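PDB 4FD4: arylalkylamine N-Acetyltransferase like 5b from Aedes aegypti, which probably transfers acyl groups from coenzyme A thioesters to the amines of arylalkylamines such as serotonin and dopamine, as a member of the GNAT acetyltransferase family. Local coordinates for residues A[115-120]-A[124-129]. Numbering follows the deposited sequence.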
ATOM      1  N   ALA A 115      -4.882  -8.459  10.943  1.00 28.66           N
ATOM      2  CA  ALA A 115      -5.456  -9.167   9.808  1.00 30.94           C
ATOM      3  C   ALA A 115      -5.059 -10.631   9.866  1.00 28.58           C
ATOM      4  O   ALA A 115      -5.881 -11.511   9.627  1.00 33.65           O
ATOM      5  CB  ALA A 115      -5.008  -8.541   8.498  1.00 29.02           C
ATOM      6  N   ASP A 116      -3.789 -10.884  10.168  1.00 29.26           N
ATOM      7  CA  ASP A 116      -3.278 -12.250  10.284  1.00 33.05           C
ATOM      8  C   ASP A 116      -3.663 -13.107   9.078  1.00 36.55           C
ATOM      9  O   ASP A 116      -4.136 -14.227   9.243  1.00 31.89           O
ATOM     10  CB  ASP A 116      -3.817 -12.901  11.559  1.00 35.35           C
ATOM     11  CG  ASP A 116      -3.149 -14.235  11.862  1.00 41.35           C
ATOM     12  OD1 ASP A 116      -3.764 -15.063  12.571  1.00 45.93           O
ATOM     13  OD2 ASP A 116      -2.015 -14.460  11.372  1.00 41.19           O
ATOM     14  N   VAL A 117      -3.459 -12.589   7.869  1.00 31.88           N
ATOM     15  CA  VAL A 117      -3.860 -13.312   6.658  1.00 31.13           C
ATOM     16  C   VAL A 117      -3.319 -14.747   6.601  1.00 33.44           C
ATOM     17  O   VAL A 117      -4.077 -15.707   6.366  1.00 33.02           O
ATOM     18  CB  VAL A 117      -3.455 -12.553   5.381  1.00 34.74           C
ATOM     19  CG1 VAL A 117      -3.707 -13.416   4.146  1.00 27.10           C
ATOM     20  CG2 VAL A 117      -4.207 -11.245   5.290  1.00 27.78           C
ATOM     21  N   CYS A 118      -2.024 -14.891   6.849  1.00 29.77           N
ATOM     22  CA  CYS A 118      -1.382 -16.199   6.745  1.00 33.81           C
ATOM     23  C   CYS A 118      -1.989 -17.221   7.718  1.00 35.54           C
ATOM     24  O   CYS A 118      -2.190 -18.393   7.367  1.00 32.06           O
ATOM     25  CB  CYS A 118       0.120 -16.072   6.962  1.00 31.11           C
ATOM     26  SG  CYS A 118       0.975 -15.098   5.672  1.00 34.75           S
ATOM     27  N   GLY A 119      -2.287 -16.772   8.931  1.00 35.49           N
ATOM     28  CA  GLY A 119      -2.844 -17.651   9.945  1.00 35.26           C
ATOM     29  C   GLY A 119      -4.292 -17.996   9.665  1.00 33.15           C
ATOM     30  O   GLY A 119      -4.713 -19.146   9.837  1.00 39.70           O
ATOM     31  N   ARG A 120      -5.058 -17.001   9.237  1.00 31.33           N
ATOM     32  CA  ARG A 120      -6.466 -17.206   8.951  1.00 37.40           C
ATOM     33  C   ARG A 120      -6.688 -18.146   7.774  1.00 39.40           C
ATOM     34  O   ARG A 120      -7.645 -18.920   7.771  1.00 34.81           O
ATOM     35  CB  ARG A 120      -7.166 -15.881   8.697  1.00 35.46           C
ATOM     36  CG  ARG A 120      -7.406 -15.097   9.970  1.00 44.00           C
ATOM     37  CD  ARG A 120      -8.288 -13.904   9.724  1.00 42.92           C
ATOM     38  NE  ARG A 120      -8.315 -13.029  10.891  1.00 47.06           N
ATOM     39  CZ  ARG A 120      -8.913 -11.845  10.917  1.00 48.89           C
ATOM     40  NH1 ARG A 120      -9.536 -11.397   9.835  1.00 50.50           N
ATOM     41  NH2 ARG A 120      -8.888 -11.110  12.024  1.00 53.61           N
ATOM     42  N   GLU A 124       1.881 -19.944   4.069  1.00 32.86           N
ATOM     43  CA  GLU A 124       3.256 -19.648   4.464  1.00 38.10           C
ATOM     44  C   GLU A 124       3.611 -18.187   4.172  1.00 29.30           C
ATOM     45  O   GLU A 124       4.507 -17.612   4.801  1.00 30.03           O
ATOM     46  CB  GLU A 124       4.229 -20.559   3.716  1.00 43.58           C
ATOM     47  CG  GLU A 124       4.139 -22.029   4.097  1.00 54.37           C
ATOM     48  CD  GLU A 124       5.101 -22.901   3.303  1.00 59.66           C
ATOM     49  OE1 GLU A 124       6.100 -23.379   3.890  1.00 60.55           O
ATOM     50  OE2 GLU A 124       4.855 -23.104   2.091  1.00 63.97           O
ATOM     51  N   LYS A 125       2.914 -17.608   3.198  1.00 31.42           N
ATOM     52  CA  LYS A 125       3.119 -16.215   2.803  1.00 29.34           C
ATOM     53  C   LYS A 125       1.932 -15.726   1.973  1.00 30.71           C
ATOM     54  O   LYS A 125       1.130 -16.520   1.470  1.00 28.04           O
ATOM     55  CB  LYS A 125       4.435 -16.047   2.024  1.00 31.88           C
ATOM     56  CG  LYS A 125       4.486 -16.796   0.700  1.00 35.80           C
ATOM     57  CD  LYS A 125       5.738 -16.429  -0.117  1.00 39.66           C
ATOM     58  CE  LYS A 125       6.978 -16.314   0.783  1.00 48.10           C
ATOM     59  NZ  LYS A 125       8.238 -16.790   0.124  1.00 50.64           N
ATOM     60  N   ALA A 126       1.809 -14.412   1.849  1.00 23.69           N
ATOM     61  CA  ALA A 126       0.731 -13.820   1.068  1.00 24.16           C
ATOM     62  C   ALA A 126       1.318 -12.651   0.297  1.00 25.53           C
ATOM     63  O   ALA A 126       2.413 -12.193   0.618  1.00 22.54           O
ATOM     64  CB  ALA A 126      -0.380 -13.349   1.989  1.00 25.44           C
ATOM     65  N   TYR A 127       0.598 -12.167  -0.709  1.00 27.99           N
ATOM     66  CA  TYR A 127       1.059 -11.023  -1.495  1.00 23.75           C
ATOM     67  C   TYR A 127       0.270  -9.800  -1.062  1.00 26.97           C
ATOM     68  O   TYR A 127      -0.958  -9.771  -1.175  1.00 32.93           O
ATOM     69  CB  TYR A 127       0.820 -11.301  -2.977  1.00 26.95           C
ATOM     70  CG  TYR A 127       1.488 -10.379  -3.986  1.00 23.82           C
ATOM     71  CD1 TYR A 127       0.742  -9.443  -4.693  1.00 24.62           C
ATOM     72  CD2 TYR A 127       2.835 -10.501  -4.289  1.00 25.29           C
ATOM     73  CE1 TYR A 127       1.334  -8.620  -5.654  1.00 19.05           C
ATOM     74  CE2 TYR A 127       3.442  -9.684  -5.248  1.00 25.46           C
ATOM     75  CZ  TYR A 127       2.692  -8.749  -5.922  1.00 22.85           C
ATOM     76  OH  TYR A 127       3.302  -7.949  -6.873  1.00 24.22           O
ATOM     77  N   HIS A 128       0.975  -8.776  -0.599  1.00 21.89           N
ATOM     78  CA  HIS A 128       0.316  -7.633   0.016  1.00 24.29           C
ATOM     79  C   HIS A 128       0.507  -6.356  -0.791  1.00 24.17           C
ATOM     80  O   HIS A 128       1.633  -5.902  -0.981  1.00 21.41           O
ATOM     81  CB  HIS A 128       0.845  -7.437   1.431  1.00 23.77           C
ATOM     82  CG  HIS A 128       0.080  -6.429   2.221  1.00 27.45           C
ATOM     83  ND1 HIS A 128      -1.179  -6.677   2.720  1.00 24.83           N
ATOM     84  CD2 HIS A 128       0.397  -5.168   2.607  1.00 27.59           C
ATOM     85  CE1 HIS A 128      -1.608  -5.617   3.375  1.00 29.00           C
ATOM     86  NE2 HIS A 128      -0.669  -4.683   3.320  1.00 33.53           N
ATOM     87  N   VAL A 129      -0.591  -5.797  -1.287  1.00 22.45           N
ATOM     88  CA  VAL A 129      -0.542  -4.514  -1.957  1.00 23.84           C
ATOM     89  C   VAL A 129      -0.374  -3.416  -0.912  1.00 23.18           C
ATOM     90  O   VAL A 129      -1.268  -3.190  -0.086  1.00 24.68           O
ATOM     91  CB  VAL A 129      -1.815  -4.237  -2.804  1.00 25.65           C
ATOM     92  CG1 VAL A 129      -1.686  -2.894  -3.512  1.00 20.34           C
ATOM     93  CG2 VAL A 129      -2.024  -5.336  -3.830  1.00 22.48           C
TER
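Cys118 and Val117, neighbours on the short helix 117-121, turn their side chains onto the start of strand 126-134. The sulfur lies mainly over the backbone: SG of Cys118 is 3.8 Å from CA of Lys125 and 4.0 Å from N of Ala126. Its torsion explains this, for with chi1 at -65° SG stands anti to the carbonyl carbon and reaches out from the helix toward the strand. Cysteine suits the place, being short and polarisable enough to lie on a main chain. Beside it, CG1 of Val117, anti to the backbone N (chi1 172°), meets CB of Ala126 at 4.0 Å. CB of Ala126 also lies 4.3 Å from SG of Cys118, so both helix residues rest on one small group; alanine, with a single methyl, lets the helix come close. At Lys125, just ahead of the strand, CB points away from the helix, and it is the backbone that meets the sulfur.

Asp116, with positive phi, is the first residue beyond helix 99-115 and the N-cap of helix 117-121; its OD2 accepts a weak capping bond from N of Gly119 (3.4 Å). A short connection leads from this helix back to strand 126-134, an inner strand of the mixed GNAT sheet between strands 71-81 and 162-167. Between the two segments the contact is purely van der Waals: its hold comes from close fit and burial, while the polar backbone of Ala126 pairs within the sheet, with Ile81.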